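Local structure of pyruvate kinase (Pseudomonas aeruginosa, 6QXL) at residues A[378-383]-A[391-396]. The protein binds glucose-6-phosphate in its alpha/beta domain and probably catalyses the final step of glycolysis, interconverting phosphoenolpyruvate plus ADP with pyruvate plus ATP. Residues are numbered along the deposited sequence; the frame is centred on the assembly and turned at random.
With G6P (6-O-phosphono-alpha-D-glucopyranose), chain M.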
loop_
_atom_site.group_PDB
_atom_site.type_symbol
_atom_site.label_atom_id
_atom_site.label_comp_id
_atom_site.label_asym_id
_atom_site.label_seq_id
_atom_site.Cartn_x
_atom_site.Cartn_y
_atom_site.Cartn_z
ATOM N N LYS A 378 -20.259 -9.806 -17.735
ATOM C CA LYS A 378 -19.604 -10.907 -18.401
ATOM C C LYS A 378 -18.956 -10.512 -19.712
ATOM O O LYS A 378 -18.264 -11.337 -20.316
ATOM C CB LYS A 378 -20.606 -12.036 -18.661
ATOM C CG LYS A 378 -21.293 -12.581 -17.416
ATOM C CD LYS A 378 -20.353 -13.278 -16.441
ATOM C CE LYS A 378 -21.167 -13.829 -15.287
ATOM N NZ LYS A 378 -20.301 -14.126 -14.132
ATOM N N ALA A 379 -19.182 -9.292 -20.177
ATOM C CA ALA A 379 -18.574 -8.846 -21.422
ATOM C C ALA A 379 -18.664 -7.351 -21.578
ATOM O O ALA A 379 -19.474 -6.715 -20.941
ATOM C CB ALA A 379 -19.226 -9.534 -22.621
ATOM N N ILE A 380 -17.807 -6.804 -22.427
ATOM C CA ILE A 380 -17.835 -5.401 -22.771
ATOM C C ILE A 380 -18.037 -5.265 -24.260
ATOM O O ILE A 380 -17.227 -5.738 -25.043
ATOM C CB ILE A 380 -16.529 -4.704 -22.377
ATOM C CG1 ILE A 380 -16.335 -4.801 -20.854
ATOM C CG2 ILE A 380 -16.522 -3.265 -22.893
ATOM C CD1 ILE A 380 -15.143 -4.077 -20.352
ATOM N N ILE A 381 -19.144 -4.623 -24.647
ATOM C CA ILE A 381 -19.494 -4.351 -26.032
ATOM C C ILE A 381 -18.986 -2.954 -26.314
ATOM O O ILE A 381 -19.567 -1.965 -25.874
ATOM C CB ILE A 381 -21.009 -4.463 -26.240
ATOM C CG1 ILE A 381 -21.437 -5.916 -26.036
ATOM C CG2 ILE A 381 -21.423 -3.994 -27.633
ATOM C CD1 ILE A 381 -22.944 -6.121 -26.096
ATOM N N CYS A 382 -17.897 -2.870 -27.056
ATOM C CA CYS A 382 -17.299 -1.588 -27.365
ATOM C C CYS A 382 -17.522 -1.283 -28.842
ATOM O O CYS A 382 -16.860 -1.849 -29.709
ATOM C CB CYS A 382 -15.824 -1.612 -27.009
ATOM S SG CYS A 382 -15.027 -0.052 -27.393
ATOM N N LEU A 383 -18.466 -0.393 -29.126
ATOM C CA LEU A 383 -18.703 0.052 -30.489
ATOM C C LEU A 383 -17.593 1.005 -30.841
ATOM O O LEU A 383 -17.468 2.055 -30.227
ATOM C CB LEU A 383 -20.057 0.738 -30.638
ATOM C CG LEU A 383 -21.294 0.024 -30.129
ATOM C CD1 LEU A 383 -22.523 0.769 -30.672
ATOM C CD2 LEU A 383 -21.339 -1.452 -30.483
ATOM N N LEU A 391 -8.422 -0.353 -27.471
ATOM C CA LEU A 391 -7.011 -0.266 -27.157
ATOM C C LEU A 391 -6.803 0.194 -25.719
ATOM O O LEU A 391 -6.042 -0.423 -24.975
ATOM C CB LEU A 391 -6.301 0.678 -28.120
ATOM C CG LEU A 391 -4.833 0.995 -27.795
ATOM C CD1 LEU A 391 -3.977 -0.231 -27.893
ATOM C CD2 LEU A 391 -4.290 2.045 -28.717
ATOM N N ILE A 392 -7.496 1.257 -25.318
ATOM C CA ILE A 392 -7.370 1.799 -23.975
ATOM C C ILE A 392 -7.923 0.795 -22.964
ATOM O O ILE A 392 -7.275 0.486 -21.968
ATOM C CB ILE A 392 -8.084 3.126 -23.835
ATOM C CG1 ILE A 392 -7.592 4.150 -24.869
ATOM C CG2 ILE A 392 -7.921 3.688 -22.427
ATOM C CD1 ILE A 392 -6.113 4.407 -24.895
ATOM N N MET A 393 -9.086 0.234 -23.231
ATOM C CA MET A 393 -9.642 -0.744 -22.302
ATOM C C MET A 393 -8.628 -1.849 -21.995
ATOM O O MET A 393 -8.452 -2.231 -20.840
ATOM C CB MET A 393 -10.927 -1.366 -22.839
ATOM C CG MET A 393 -12.083 -0.391 -23.001
ATOM S SD MET A 393 -13.536 -1.255 -23.592
ATOM C CE MET A 393 -14.746 0.050 -23.532
ATOM N N SER A 394 -7.927 -2.318 -23.024
ATOM C CA SER A 394 -7.077 -3.489 -22.886
ATOM C C SER A 394 -5.712 -3.193 -22.255
ATOM O O SER A 394 -4.966 -4.119 -21.975
ATOM C CB SER A 394 -6.923 -4.169 -24.243
ATOM O OG SER A 394 -6.334 -3.304 -25.180
ATOM N N ARG A 395 -5.402 -1.916 -22.015
ATOM C CA ARG A 395 -4.251 -1.564 -21.185
ATOM C C ARG A 395 -4.446 -1.879 -19.704
ATOM O O ARG A 395 -3.499 -1.863 -18.960
ATOM C CB ARG A 395 -3.903 -0.084 -21.288
ATOM C CG ARG A 395 -3.669 0.495 -22.669
ATOM C CD ARG A 395 -2.704 -0.286 -23.508
ATOM N NE ARG A 395 -3.353 -1.468 -24.075
ATOM C CZ ARG A 395 -2.708 -2.499 -24.591
ATOM N NH1 ARG A 395 -1.375 -2.522 -24.618
ATOM N NH2 ARG A 395 -3.409 -3.525 -25.046
ATOM N N ILE A 396 -5.664 -2.163 -19.278
ATOM C CA ILE A 396 -5.963 -2.375 -17.872
ATOM C C ILE A 396 -6.072 -3.859 -17.605
ATOM O O ILE A 396 -6.756 -4.578 -18.323
ATOM C CB ILE A 396 -7.294 -1.677 -17.506
ATOM C CG1 ILE A 396 -7.216 -0.184 -17.794
ATOM C CG2 ILE A 396 -7.650 -1.895 -16.064
ATOM C CD1 ILE A 396 -6.084 0.505 -17.089
HETATM C C1 G6P M . -18.611 4.504 -31.650
HETATM C C2 G6P M . -19.334 5.247 -32.755
HETATM C C3 G6P M . -18.979 6.703 -32.485
HETATM C C4 G6P M . -17.605 6.927 -31.881
HETATM C C5 G6P M . -16.755 5.788 -32.419
HETATM C C6 G6P M . -15.292 6.024 -32.093
HETATM O O1 G6P M . -19.248 3.235 -31.655
HETATM O O2 G6P M . -18.995 4.770 -34.083
HETATM O O3 G6P M . -19.916 7.023 -31.489
HETATM O O4 G6P M . -17.114 8.266 -32.151
HETATM O O5 G6P M . -17.204 4.536 -31.904
HETATM O O6 G6P M . -14.525 4.845 -31.922
HETATM P P G6P M . -12.894 4.942 -31.724
HETATM O O1P G6P M . -12.273 4.826 -33.095
HETATM O O2P G6P M . -12.973 3.700 -30.866
HETATM O O3P G6P M . -12.363 6.297 -31.190
#
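Met393 carries a small, buried apolar contact between helix 388-394 and strand 377-383 in the C-terminal alpha/beta domain, meeting Ile380 and Cys382 of the strand. Both strand residues direct their CB atoms toward the helix, as expected for residues two apart on a strand, whereas Ile381 between them points away. The closest approach of CA atoms, 9.2 Å between Cys382 and Met393, leaves a gap that one extended side chain spans: beyond CG the methionine is nearly straight (chi2 -178°, chi3 175°), which carries SD and CE to the sheet. Met393 SD lies 3.7 Å from Ile380 CG2, the methyl branch set anti to the backbone N, and Met393 CE is 3.8 Å from that same methyl. On the other strand residue, Met393 CE sits 3.9 Å from Cys382 SG and 4.0 Å from Cys382 CB, making the methionine methyl common to both contacts. The segments bury just 125 Å² against each other; Met393 also touches Ala364 of helix 359-373, Ile402 of strand 402-406 and Thr459 of strand 455-461. Within 391-396, Arg395 NH2 donates an almost straight hydrogen bond (170°) to Ser394 OG, 2.9 Å away and in the guanidinium plane, and also forms a salt bridge with Asp311. Leu383 belongs to the glucose-6-phosphate pocket, to which Thr384, Ser386 and Thr389 add hydroxyl groups; the ligand lies at the C-terminal end of the strand, as is common in alpha/beta folds. A helix packed on its preceding parallel strand is characteristic of a beta-alpha-beta unit, here strand 377-383, helix 388-394 and strand 402-406.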